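Local coordinates for glycoside hydrolase family protein (Novosphingobium sp. PP1Y, PDB 6Q2F) that hydrolyses alpha-L-rhamnosides as a bacterial alpha-L-rhamnosidase, probably releasing L-rhamnose from glycosides, at residues L153-T158 against A386-S391; A651-A656 against N1100-D1105; R807-L812 against A846-G851; I892-R897 against E903-V908. One frame throughout, in Å; residues are numbered along the deposited sequence.

Interaction 1. Residues L153-T158 against A386-S391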
loop_
_atom_site.group_PDB
_atom_site.type_symbol
_atom_site.label_atom_id
_atom_site.label_comp_id
_atom_site.label_asym_id
_atom_site.label_seq_id
_atom_site.Cartn_x
_atom_site.Cartn_y
_atom_site.Cartn_z
ATOM N N LEU A 153 15.076 6.255 -21.024
ATOM C CA LEU A 153 15.376 6.592 -22.409
ATOM C C LEU A 153 15.930 8.015 -22.504
ATOM O O LEU A 153 15.448 8.929 -21.831
ATOM C CB LEU A 153 14.106 6.442 -23.257
ATOM C CG LEU A 153 14.201 6.371 -24.786
ATOM C CD1 LEU A 153 14.873 5.083 -25.240
ATOM C CD2 LEU A 153 12.813 6.507 -25.417
ATOM N N VAL A 154 16.961 8.200 -23.342
ATOM C CA VAL A 154 17.556 9.507 -23.614
ATOM C C VAL A 154 17.818 9.584 -25.111
ATOM O O VAL A 154 17.810 8.573 -25.815
ATOM C CB VAL A 154 18.873 9.764 -22.838
ATOM C CG1 VAL A 154 18.605 9.993 -21.336
ATOM C CG2 VAL A 154 19.811 8.604 -23.038
ATOM N N TRP A 155 18.078 10.795 -25.602
ATOM C CA TRP A 155 18.194 10.936 -27.048
ATOM C C TRP A 155 18.938 12.205 -27.406
ATOM O O TRP A 155 18.945 13.175 -26.643
ATOM C CB TRP A 155 16.817 10.952 -27.731
ATOM C CG TRP A 155 15.926 12.017 -27.196
ATOM C CD1 TRP A 155 15.788 13.285 -27.669
ATOM C CD2 TRP A 155 15.049 11.906 -26.070
ATOM N NE1 TRP A 155 14.881 13.978 -26.900
ATOM C CE2 TRP A 155 14.410 13.149 -25.912
ATOM C CE3 TRP A 155 14.747 10.877 -25.182
ATOM C CZ2 TRP A 155 13.474 13.395 -24.898
ATOM C CZ3 TRP A 155 13.815 11.121 -24.159
ATOM C CH2 TRP A 155 13.198 12.378 -24.032
ATOM N N SER A 156 19.559 12.174 -28.587
ATOM C CA SER A 156 20.010 13.358 -29.294
ATOM C C SER A 156 19.265 13.433 -30.618
ATOM O O SER A 156 18.763 12.425 -31.124
ATOM C CB SER A 156 21.518 13.338 -29.552
ATOM O OG SER A 156 21.812 12.442 -30.608
ATOM N N GLU A 157 19.180 14.639 -31.150
ATOM C CA GLU A 157 18.489 14.931 -32.381
ATOM C C GLU A 157 19.308 15.674 -33.402
ATOM O O GLU A 157 20.067 16.539 -33.086
ATOM C CB GLU A 157 17.365 15.842 -32.077
ATOM C CG GLU A 157 16.075 15.189 -31.753
ATOM C CD GLU A 157 14.951 16.168 -31.882
ATOM O OE1 GLU A 157 15.078 17.113 -32.703
ATOM O OE2 GLU A 157 13.951 15.996 -31.164
ATOM N N THR A 158 19.114 15.344 -34.652
ATOM C CA THR A 158 19.858 16.008 -35.711
ATOM C C THR A 158 18.933 16.205 -36.904
ATOM O O THR A 158 17.931 15.503 -37.057
ATOM C CB THR A 158 21.111 15.197 -36.099
ATOM O OG1 THR A 158 21.849 14.872 -34.913
ATOM C CG2 THR A 158 22.020 15.997 -37.010
ATOM N N ALA A 386 5.271 9.140 -21.422
ATOM C CA ALA A 386 6.390 8.243 -21.682
ATOM C C ALA A 386 6.928 7.611 -20.413
ATOM O O ALA A 386 7.895 6.845 -20.486
ATOM C CB ALA A 386 7.522 8.991 -22.399
ATOM N N GLY A 387 6.350 7.917 -19.258
ATOM C CA GLY A 387 6.761 7.268 -18.032
ATOM C C GLY A 387 7.915 7.912 -17.296
ATOM O O GLY A 387 8.454 7.298 -16.370
ATOM N N PHE A 388 8.323 9.121 -17.675
ATOM C CA PHE A 388 9.354 9.799 -16.906
ATOM C C PHE A 388 8.815 10.348 -15.592
ATOM O O PHE A 388 9.600 10.592 -14.675
ATOM C CB PHE A 388 9.968 10.939 -17.715
ATOM C CG PHE A 388 10.835 10.477 -18.853
ATOM C CD1 PHE A 388 12.078 9.917 -18.606
ATOM C CD2 PHE A 388 10.413 10.613 -20.160
ATOM C CE1 PHE A 388 12.874 9.488 -19.642
ATOM C CE2 PHE A 388 11.207 10.188 -21.207
ATOM C CZ PHE A 388 12.444 9.629 -20.946
ATOM N N VAL A 389 7.500 10.545 -15.489
ATOM C CA VAL A 389 6.862 11.028 -14.267
ATOM C C VAL A 389 5.412 10.577 -14.308
ATOM O O VAL A 389 4.802 10.517 -15.378
ATOM C CB VAL A 389 6.973 12.568 -14.137
ATOM C CG1 VAL A 389 6.367 13.254 -15.367
ATOM C CG2 VAL A 389 6.281 13.037 -12.855
HETATM N N MSE A 390 4.860 10.268 -13.138
HETATM C CA MSE A 390 3.544 9.661 -13.061
HETATM C C MSE A 390 2.409 10.657 -13.246
HETATM O O MSE A 390 2.521 11.820 -12.869
HETATM C CB MSE A 390 3.373 8.936 -11.717
HETATM C CG MSE A 390 4.179 7.644 -11.630
HETATM SE SE MSE A 390 3.764 6.438 -13.084
HETATM C CE MSE A 390 5.236 6.874 -14.318
ATOM N N SER A 391 1.316 10.201 -13.849
ATOM C CA SER A 391 0.046 10.901 -13.762
ATOM C C SER A 391 -0.918 9.985 -13.028
ATOM O O SER A 391 -0.815 8.758 -13.115
ATOM C CB SER A 391 -0.499 11.301 -15.147
ATOM O OG SER A 391 0.403 12.161 -15.814
#
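F388 sets CE2 and CZ against the six-membered ring of W155, and CZ and CE1 against the carbonyl oxygen of L153. L153 and W155 lie on strand 151-160, the edge strand of a four-stranded antiparallel sheet. F388 comes from the loop after helix 382-385, just past the Schellman motif that ends this helix at G387. The two aromatic side chains approach from opposite directions. F388 CZ stands 3.8 Å from W155 CZ3, at the indole edge and near its plane. W155 holds CG between its backbone N and carbonyl carbon (chi1 56°), which turns the indole along the strand toward F388. The meeting is buried but small. F180 adds an edge-to-face contact to the phenylalanine ring. N511 bridges the two segments, bonding L153 N through OD1 and A386 O through ND2. An alanine at F388 would remove the ring that joins strand to loop, and is likely to leave the W155 edge without this partner and open a gap beside it. The rim of the phenylalanine, slightly positive in charge, faces a backbone oxygen: L153 O lies in the ring plane, 3.2 Å from F388 CZ.

Interaction 2. Residues A651-A656 against N1100-D1105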
loop_
_atom_site.group_PDB
_atom_site.type_symbol
_atom_site.label_atom_id
_atom_site.label_comp_id
_atom_site.label_asym_id
_atom_site.label_seq_id
_atom_site.Cartn_x
_atom_site.Cartn_y
_atom_site.Cartn_z
ATOM N N ALA A 651 4.099 9.334 17.978
ATOM C CA ALA A 651 3.250 8.963 19.113
ATOM C C ALA A 651 4.035 8.014 20.010
ATOM O O ALA A 651 3.719 6.824 20.118
ATOM C CB ALA A 651 1.938 8.339 18.630
ATOM N N PRO A 652 5.067 8.522 20.683
ATOM C CA PRO A 652 6.011 7.650 21.409
ATOM C C PRO A 652 5.344 6.812 22.491
ATOM O O PRO A 652 4.805 7.340 23.465
ATOM C CB PRO A 652 7.005 8.644 22.017
ATOM C CG PRO A 652 6.766 9.929 21.310
ATOM C CD PRO A 652 5.347 9.947 20.896
ATOM N N TRP A 653 5.418 5.490 22.328
ATOM C CA TRP A 653 4.921 4.523 23.312
ATOM C C TRP A 653 3.501 4.843 23.776
ATOM O O TRP A 653 3.090 4.475 24.879
ATOM C CB TRP A 653 5.881 4.409 24.501
ATOM C CG TRP A 653 7.151 3.685 24.100
ATOM C CD1 TRP A 653 7.362 2.334 24.127
ATOM C CD2 TRP A 653 8.356 4.268 23.571
ATOM N NE1 TRP A 653 8.621 2.047 23.663
ATOM C CE2 TRP A 653 9.250 3.212 23.312
ATOM C CE3 TRP A 653 8.766 5.581 23.308
ATOM C CZ2 TRP A 653 10.529 3.424 22.784
ATOM C CZ3 TRP A 653 10.035 5.790 22.774
ATOM C CH2 TRP A 653 10.899 4.716 22.518
ATOM N N ALA A 654 2.708 5.475 22.910
ATOM C CA ALA A 654 1.371 5.924 23.282
ATOM C C ALA A 654 0.274 4.919 22.912
ATOM O O ALA A 654 -0.837 5.316 22.544
ATOM C CB ALA A 654 1.102 7.296 22.666
ATOM N N PHE A 655 0.537 3.624 23.033
ATOM C CA PHE A 655 -0.465 2.637 22.653
ATOM C C PHE A 655 -0.460 1.454 23.603
ATOM O O PHE A 655 0.587 0.883 23.908
ATOM C CB PHE A 655 -0.235 2.110 21.205
ATOM C CG PHE A 655 -0.179 3.177 20.165
ATOM C CD1 PHE A 655 1.032 3.791 19.849
ATOM C CD2 PHE A 655 -1.331 3.553 19.480
ATOM C CE1 PHE A 655 1.092 4.775 18.851
ATOM C CE2 PHE A 655 -1.288 4.533 18.482
ATOM C CZ PHE A 655 -0.078 5.144 18.162
ATOM N N ALA A 656 -1.644 1.102 24.054
ATOM C CA ALA A 656 -1.943 -0.159 24.696
ATOM C C ALA A 656 -2.961 -0.854 23.805
ATOM O O ALA A 656 -3.523 -0.219 22.907
ATOM C CB ALA A 656 -2.499 0.055 26.111
ATOM N N ASN A 1100 3.625 7.904 30.965
ATOM C CA ASN A 1100 3.631 8.702 32.183
ATOM C C ASN A 1100 5.026 8.759 32.794
ATOM O O ASN A 1100 5.451 9.810 33.277
ATOM C CB ASN A 1100 2.616 8.138 33.187
ATOM C CG ASN A 1100 1.165 8.428 32.801
ATOM O OD1 ASN A 1100 0.892 9.076 31.789
ATOM N ND2 ASN A 1100 0.225 7.947 33.618
ATOM N N ARG A 1101 5.751 7.637 32.796
ATOM C CA ARG A 1101 7.125 7.642 33.299
ATOM C C ARG A 1101 8.051 8.446 32.396
ATOM O O ARG A 1101 9.059 8.984 32.865
ATOM C CB ARG A 1101 7.647 6.210 33.433
ATOM C CG ARG A 1101 8.969 6.107 34.176
ATOM C CD ARG A 1101 8.816 6.679 35.606
ATOM N NE ARG A 1101 9.368 8.021 35.741
ATOM C CZ ARG A 1101 9.477 8.679 36.894
ATOM N NH1 ARG A 1101 9.074 8.118 38.021
ATOM N NH2 ARG A 1101 10.001 9.896 36.922
ATOM N N LEU A 1102 7.742 8.505 31.100
ATOM C CA LEU A 1102 8.485 9.374 30.198
ATOM C C LEU A 1102 8.238 10.832 30.549
ATOM O O LEU A 1102 9.178 11.624 30.659
ATOM C CB LEU A 1102 8.084 9.096 28.746
ATOM C CG LEU A 1102 8.567 7.802 28.084
ATOM C CD1 LEU A 1102 7.814 7.571 26.783
ATOM C CD2 LEU A 1102 10.073 7.896 27.810
ATOM N N ILE A 1103 6.968 11.205 30.721
ATOM C CA ILE A 1103 6.665 12.558 31.172
ATOM C C ILE A 1103 7.303 12.822 32.529
ATOM O O ILE A 1103 7.925 13.868 32.745
ATOM C CB ILE A 1103 5.146 12.770 31.199
ATOM C CG1 ILE A 1103 4.603 12.630 29.775
ATOM C CG2 ILE A 1103 4.831 14.124 31.827
ATOM C CD1 ILE A 1103 3.102 12.502 29.710
ATOM N N GLY A 1104 7.195 11.861 33.448
ATOM C CA GLY A 1104 7.774 12.042 34.769
ATOM C C GLY A 1104 9.261 12.321 34.728
ATOM O O GLY A 1104 9.790 13.014 35.597
ATOM N N ASP A 1105 9.955 11.809 33.708
ATOM C CA ASP A 1105 11.397 12.006 33.608
ATOM C C ASP A 1105 11.766 13.384 33.091
ATOM O O ASP A 1105 12.933 13.776 33.195
ATOM C CB ASP A 1105 12.022 10.937 32.718
ATOM C CG ASP A 1105 12.343 9.668 33.479
ATOM O OD1 ASP A 1105 11.945 9.562 34.655
ATOM O OD2 ASP A 1105 12.983 8.773 32.893
#
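W653 and L1102 share the same first torsion: in each, CG sits beside the backbone N and anti to the carbonyl carbon (chi1 -72° and -73°). The two side chains then cross at about a right angle. One branch of the leucine does the touching: L1102 CD1 reaches W653 CE3 at 4.1 Å, on the benzo part of the indole, and comes in obliquely. Carbonyl P652 O is more distant, 4.5 Å from L1102 CD1. The tryptophan is presented by a type II beta turn from A651 to A654. The turn is closed by a bond from A654 N to A651 O of 3.3 Å. W653 holds its third position with positive phi (49°). The indole also stacks on Y700 and meets W1098 edge-to-face. T1116 touches both W653 and L1102, and Y1121 OH bonds to P652 O. Within the helix, R1101 NH2 makes a salt bridge to D1105 OD1 at 3.0 Å, with weak hydrogen-bond geometry. D1105 OD2 in turn takes the backbone N of T1114. The arrangement is an interdomain contact. It sets a beta-alpha loop of the (beta/alpha)8 barrel, between strand 642-649 and helix 657-670, against helix 1099-1105 of the galactose-binding-like beta-sandwich domain.

Interaction 3. Residues R807-L812 against A846-G851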
loop_
_atom_site.group_PDB
_atom_site.type_symbol
_atom_site.label_atom_id
_atom_site.label_comp_id
_atom_site.label_asym_id
_atom_site.label_seq_id
_atom_site.Cartn_x
_atom_site.Cartn_y
_atom_site.Cartn_z
ATOM N N ARG A 807 -13.310 -8.809 -25.548
ATOM C CA ARG A 807 -13.483 -10.159 -26.067
ATOM C C ARG A 807 -13.766 -11.145 -24.946
ATOM O O ARG A 807 -14.696 -11.956 -25.028
ATOM C CB ARG A 807 -12.233 -10.591 -26.821
ATOM C CG ARG A 807 -12.174 -10.124 -28.267
ATOM C CD ARG A 807 -10.746 -10.309 -28.806
ATOM N NE ARG A 807 -10.697 -10.181 -30.255
ATOM C CZ ARG A 807 -9.579 -10.201 -30.963
ATOM N NH1 ARG A 807 -8.414 -10.333 -30.340
ATOM N NH2 ARG A 807 -9.628 -10.090 -32.284
ATOM N N LYS A 808 -12.942 -11.110 -23.900
ATOM C CA LYS A 808 -13.123 -12.050 -22.805
ATOM C C LYS A 808 -14.434 -11.792 -22.086
ATOM O O LYS A 808 -15.150 -12.730 -21.716
ATOM C CB LYS A 808 -11.954 -11.962 -21.826
ATOM C CG LYS A 808 -11.932 -13.143 -20.884
ATOM C CD LYS A 808 -11.520 -14.430 -21.614
ATOM C CE LYS A 808 -11.863 -15.664 -20.782
ATOM N NZ LYS A 808 -11.348 -16.940 -21.368
ATOM N N LEU A 809 -14.773 -10.524 -21.894
ATOM C CA LEU A 809 -16.015 -10.184 -21.214
ATOM C C LEU A 809 -17.216 -10.660 -22.020
ATOM O O LEU A 809 -18.131 -11.290 -21.476
ATOM C CB LEU A 809 -16.057 -8.681 -20.988
ATOM C CG LEU A 809 -17.144 -8.136 -20.096
ATOM C CD1 LEU A 809 -16.782 -8.397 -18.616
ATOM C CD2 LEU A 809 -17.280 -6.661 -20.406
ATOM N N ALA A 810 -17.211 -10.391 -23.329
ATOM C CA ALA A 810 -18.276 -10.886 -24.194
ATOM C C ALA A 810 -18.354 -12.402 -24.160
ATOM O O ALA A 810 -19.451 -12.970 -24.147
ATOM C CB ALA A 810 -18.064 -10.402 -25.631
ATOM N N ALA A 811 -17.204 -13.081 -24.156
ATOM C CA ALA A 811 -17.237 -14.538 -24.180
ATOM C C ALA A 811 -17.821 -15.090 -22.881
ATOM O O ALA A 811 -18.575 -16.073 -22.894
ATOM C CB ALA A 811 -15.833 -15.094 -24.425
ATOM N N LEU A 812 -17.500 -14.464 -21.746
ATOM C CA LEU A 812 -18.072 -14.924 -20.486
ATOM C C LEU A 812 -19.574 -14.672 -20.447
ATOM O O LEU A 812 -20.341 -15.550 -20.040
ATOM C CB LEU A 812 -17.376 -14.242 -19.311
ATOM C CG LEU A 812 -15.900 -14.591 -19.104
ATOM C CD1 LEU A 812 -15.271 -13.637 -18.102
ATOM C CD2 LEU A 812 -15.759 -16.030 -18.628
ATOM N N ALA A 846 -21.894 -3.345 -29.388
ATOM C CA ALA A 846 -23.294 -3.360 -29.808
ATOM C C ALA A 846 -24.007 -4.619 -29.326
ATOM O O ALA A 846 -25.190 -4.567 -28.998
ATOM C CB ALA A 846 -23.413 -3.220 -31.340
ATOM N N ARG A 847 -23.303 -5.751 -29.243
ATOM C CA ARG A 847 -23.959 -6.985 -28.816
ATOM C C ARG A 847 -24.248 -6.974 -27.320
ATOM O O ARG A 847 -25.345 -7.356 -26.891
ATOM C CB ARG A 847 -23.117 -8.212 -29.183
ATOM C CG ARG A 847 -23.964 -9.491 -29.208
ATOM C CD ARG A 847 -23.140 -10.769 -29.350
ATOM N NE ARG A 847 -23.990 -11.927 -29.078
ATOM C CZ ARG A 847 -23.612 -13.196 -29.203
ATOM N NH1 ARG A 847 -22.390 -13.498 -29.603
ATOM N NH2 ARG A 847 -24.467 -14.171 -28.936
ATOM N N LEU A 848 -23.283 -6.547 -26.504
ATOM C CA LEU A 848 -23.510 -6.571 -25.066
ATOM C C LEU A 848 -24.399 -5.427 -24.614
ATOM O O LEU A 848 -25.049 -5.539 -23.571
ATOM C CB LEU A 848 -22.191 -6.518 -24.282
ATOM C CG LEU A 848 -21.137 -7.599 -24.454
ATOM C CD1 LEU A 848 -20.260 -7.735 -23.224
ATOM C CD2 LEU A 848 -21.757 -8.915 -24.839
ATOM N N TRP A 849 -24.426 -4.329 -25.360
ATOM C CA TRP A 849 -25.195 -3.140 -24.990
ATOM C C TRP A 849 -26.096 -2.745 -26.150
ATOM O O TRP A 849 -25.898 -1.697 -26.778
ATOM C CB TRP A 849 -24.267 -1.993 -24.587
ATOM C CG TRP A 849 -23.615 -2.244 -23.259
ATOM C CD1 TRP A 849 -24.154 -2.005 -22.036
ATOM C CD2 TRP A 849 -22.316 -2.800 -23.028
ATOM N NE1 TRP A 849 -23.274 -2.371 -21.055
ATOM C CE2 TRP A 849 -22.138 -2.867 -21.634
ATOM C CE3 TRP A 849 -21.287 -3.242 -23.861
ATOM C CZ2 TRP A 849 -20.969 -3.356 -21.051
ATOM C CZ3 TRP A 849 -20.123 -3.738 -23.281
ATOM C CH2 TRP A 849 -19.978 -3.789 -21.892
ATOM N N PRO A 850 -27.107 -3.566 -26.461
ATOM C CA PRO A 850 -27.930 -3.297 -27.657
ATOM C C PRO A 850 -28.838 -2.097 -27.515
ATOM O O PRO A 850 -29.276 -1.550 -28.537
ATOM C CB PRO A 850 -28.746 -4.585 -27.828
ATOM C CG PRO A 850 -28.851 -5.130 -26.467
ATOM C CD PRO A 850 -27.546 -4.784 -25.760
ATOM N N GLY A 851 -29.143 -1.678 -26.292
ATOM C CA GLY A 851 -29.898 -0.463 -26.067
ATOM C C GLY A 851 -30.916 -0.582 -24.954
ATOM O O GLY A 851 -31.214 0.401 -24.268
#
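L848 sets both methyl branches against A810, where the C-terminal end of helix 838-848 packs against helix 803-814. The two helices belong to an alpha/beta domain built on a mixed sheet whose central strands run parallel. The tight part is here. L848 CD1 lies 3.8 Å from A810 CA, and L848 CD2 is 4.1 Å from A810 CB. The small alanine lets the leucine come down onto the helix backbone, so that L848 CD1 also stands 4.0 Å from A810 N. L848 carries CG anti to its carbonyl carbon (chi1 -60°), which points the branches at A810. Toward L809 the packing is looser. L809 CD2 touches L848 CD1 and, obliquely, the far end of the indole at W849 CH2, each at 4.2 Å. The other side is open to solvent: A811 turns its CB away, and A846, R847 and P850 are exposed. At the partly exposed margin R807 NH2 makes a salt bridge to E840, a second tie between the same helices. V857 and V862 add strand contacts to L848. An alanine in place of L848 would lose both branches, and A810 CA and CB would probably be left without their packing partner, with a gap opened between the helices. W849, the first residue past the helix, bonds through NE1 to G821 O, while L848 CB sits 3.4 Å above one face of its indole, toward the rim.

Interaction 4. Residues I892-R897 against E903-V908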
loop_
_atom_site.group_PDB
_atom_site.type_symbol
_atom_site.label_atom_id
_atom_site.label_comp_id
_atom_site.label_asym_id
_atom_site.label_seq_id
_atom_site.Cartn_x
_atom_site.Cartn_y
_atom_site.Cartn_z
ATOM N N ILE A 892 -21.504 -1.346 9.764
ATOM C CA ILE A 892 -21.100 -2.631 10.319
ATOM C C ILE A 892 -20.612 -3.481 9.154
ATOM O O ILE A 892 -21.339 -4.377 8.697
ATOM C CB ILE A 892 -22.252 -3.301 11.090
ATOM C CG1 ILE A 892 -22.743 -2.386 12.216
ATOM C CG2 ILE A 892 -21.813 -4.634 11.680
ATOM C CD1 ILE A 892 -23.903 -2.952 13.008
ATOM N N PRO A 893 -19.413 -3.223 8.630
ATOM C CA PRO A 893 -18.923 -4.008 7.483
ATOM C C PRO A 893 -18.703 -5.449 7.906
ATOM O O PRO A 893 -18.702 -5.782 9.091
ATOM C CB PRO A 893 -17.608 -3.313 7.101
ATOM C CG PRO A 893 -17.119 -2.730 8.424
ATOM C CD PRO A 893 -18.376 -2.330 9.185
ATOM N N PHE A 894 -18.508 -6.327 6.927
ATOM C CA PHE A 894 -18.488 -7.739 7.272
ATOM C C PHE A 894 -17.572 -8.504 6.335
ATOM O O PHE A 894 -17.339 -8.103 5.188
ATOM C CB PHE A 894 -19.892 -8.356 7.194
ATOM C CG PHE A 894 -20.363 -8.579 5.777
ATOM C CD1 PHE A 894 -20.823 -7.522 5.015
ATOM C CD2 PHE A 894 -20.345 -9.846 5.213
ATOM C CE1 PHE A 894 -21.281 -7.729 3.716
ATOM C CE2 PHE A 894 -20.799 -10.060 3.923
ATOM C CZ PHE A 894 -21.268 -8.998 3.174
ATOM N N VAL A 895 -17.086 -9.637 6.843
ATOM C CA VAL A 895 -16.444 -10.668 6.042
ATOM C C VAL A 895 -17.268 -11.937 6.165
ATOM O O VAL A 895 -17.797 -12.252 7.250
ATOM C CB VAL A 895 -14.987 -10.916 6.471
ATOM C CG1 VAL A 895 -14.385 -12.018 5.622
ATOM C CG2 VAL A 895 -14.168 -9.616 6.331
ATOM N N HIS A 896 -17.361 -12.666 5.054
ATOM C CA HIS A 896 -18.068 -13.936 4.969
ATOM C C HIS A 896 -17.065 -14.981 4.524
ATOM O O HIS A 896 -16.499 -14.872 3.431
ATOM C CB HIS A 896 -19.244 -13.861 3.979
ATOM C CG HIS A 896 -20.071 -15.108 3.897
ATOM N ND1 HIS A 896 -21.161 -15.225 3.051
ATOM C CD2 HIS A 896 -19.974 -16.291 4.547
ATOM C CE1 HIS A 896 -21.683 -16.435 3.170
ATOM N NE2 HIS A 896 -20.996 -17.093 4.088
ATOM N N ARG A 897 -16.842 -15.981 5.367
ATOM C CA ARG A 897 -15.988 -17.120 5.062
ATOM C C ARG A 897 -16.849 -18.365 4.921
ATOM O O ARG A 897 -17.893 -18.480 5.569
ATOM C CB ARG A 897 -14.949 -17.301 6.182
ATOM C CG ARG A 897 -13.891 -16.190 6.195
ATOM C CD ARG A 897 -12.607 -16.784 5.695
ATOM N NE ARG A 897 -11.916 -15.890 4.827
ATOM C CZ ARG A 897 -10.914 -16.261 4.057
ATOM N NH1 ARG A 897 -10.503 -17.529 4.041
ATOM N NH2 ARG A 897 -10.342 -15.355 3.296
ATOM N N GLU A 903 -20.753 -21.545 7.547
ATOM C CA GLU A 903 -20.428 -20.151 7.293
ATOM C C GLU A 903 -19.819 -19.513 8.534
ATOM O O GLU A 903 -20.129 -19.897 9.662
ATOM C CB GLU A 903 -21.680 -19.358 6.910
ATOM C CG GLU A 903 -22.627 -20.136 6.047
ATOM C CD GLU A 903 -21.961 -20.570 4.772
ATOM O OE1 GLU A 903 -21.354 -19.699 4.111
ATOM O OE2 GLU A 903 -22.025 -21.770 4.448
ATOM N N ILE A 904 -18.962 -18.524 8.307
ATOM C CA ILE A 904 -18.451 -17.663 9.362
ATOM C C ILE A 904 -18.619 -16.231 8.886
ATOM O O ILE A 904 -18.078 -15.865 7.840
ATOM C CB ILE A 904 -16.979 -17.942 9.677
ATOM C CG1 ILE A 904 -16.789 -19.386 10.132
ATOM C CG2 ILE A 904 -16.481 -16.953 10.733
ATOM C CD1 ILE A 904 -15.324 -19.780 10.103
ATOM N N TYR A 905 -19.396 -15.434 9.627
ATOM C CA TYR A 905 -19.490 -14.003 9.375
ATOM C C TYR A 905 -18.692 -13.257 10.423
ATOM O O TYR A 905 -18.764 -13.572 11.610
ATOM C CB TYR A 905 -20.941 -13.514 9.383
ATOM C CG TYR A 905 -21.734 -13.945 8.185
ATOM C CD1 TYR A 905 -22.317 -15.207 8.148
ATOM C CD2 TYR A 905 -21.918 -13.102 7.097
ATOM C CE1 TYR A 905 -23.061 -15.631 7.062
ATOM C CE2 TYR A 905 -22.666 -13.526 5.992
ATOM C CZ TYR A 905 -23.237 -14.790 5.993
ATOM O OH TYR A 905 -23.986 -15.238 4.932
ATOM N N TYR A 906 -17.903 -12.295 9.968
ATOM C CA TYR A 906 -17.152 -11.405 10.837
ATOM C C TYR A 906 -17.787 -10.035 10.739
ATOM O O TYR A 906 -17.921 -9.508 9.637
ATOM C CB TYR A 906 -15.684 -11.342 10.409
ATOM C CG TYR A 906 -14.800 -10.457 11.265
ATOM C CD1 TYR A 906 -14.622 -10.710 12.620
ATOM C CD2 TYR A 906 -14.131 -9.381 10.714
ATOM C CE1 TYR A 906 -13.785 -9.910 13.404
ATOM C CE2 TYR A 906 -13.303 -8.580 11.483
ATOM C CZ TYR A 906 -13.123 -8.851 12.813
ATOM O OH TYR A 906 -12.275 -8.035 13.550
ATOM N N LEU A 907 -18.158 -9.462 11.887
ATOM C CA LEU A 907 -18.821 -8.165 11.966
ATOM C C LEU A 907 -18.007 -7.215 12.840
ATOM O O LEU A 907 -17.484 -7.616 13.891
ATOM C CB LEU A 907 -20.226 -8.294 12.566
ATOM C CG LEU A 907 -21.215 -9.340 12.035
ATOM C CD1 LEU A 907 -22.598 -9.126 12.660
ATOM C CD2 LEU A 907 -21.318 -9.252 10.532
ATOM N N VAL A 908 -17.933 -5.943 12.440
ATOM C CA VAL A 908 -17.275 -4.923 13.255
ATOM C C VAL A 908 -18.185 -3.713 13.355
ATOM O O VAL A 908 -18.511 -3.096 12.334
ATOM C CB VAL A 908 -15.918 -4.499 12.689
ATOM C CG1 VAL A 908 -15.260 -3.488 13.668
ATOM C CG2 VAL A 908 -15.050 -5.719 12.468
#
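E903 OE1 is gripped by H896 NE2 and by R898 NE. The histidine bond is short, 2.6 Å from H896 NE2 to E903 OE1, and uses the anti lone pair of the oxygen. E903 OE1 lies close to the imidazole plane, while the carboxylate plane is turned 78° to it. H896 ND1 bonds to D880, which also takes Y905 OH. With a carboxylate at each nitrogen, the imidazole may be biased toward its charged form. H896 and Y905 form a non-hydrogen-bonded pair of the antiparallel hairpin. H896 holds CG anti to its backbone N (chi1 -177°), and the two rings lean together in a face-to-face stack, centroids 4.1 Å apart and planes at 21°. On the same face F894 CB packs on L907 CD2 at 3.7 Å. The opposite face carries V895 with Y906 and R897 with I904, both hydrogen-bonded pairs. Y906 N gives V895 O a bond of 2.7 Å, and R897 N reaches I904 O at 2.8 Å. The hairpin sits inside a larger antiparallel sheet. Strand 729-730 flanks strand 894-899, and strand 961-967 flanks strand 902-908. Helix 657-670 packs on P893, Y906 and V908, while F881 and F921 meet the rings of F894 and Y905.

Overall arrangement
From the N terminus, interaction 1 closes first. It spans 228 residues and ties an edge strand to the loop after helix 382-385, on the far side of the chain's centre from interactions 2 and 4. Interaction 2 opens later, just past strand 642-649 of the barrel, and closes 444 residues on in the galactose-binding-like domain. Interactions 3 and 4 are both nested inside that loop, one after the other. Interaction 3 joins two helices of the alpha/beta domain, and interaction 4 is a local hairpin. None of the four touch. Interactions 2 and 4 come nearest, with closest atoms about 15 Å apart. Helix 657-670, which begins right after segment 651-656, is the element that links these two.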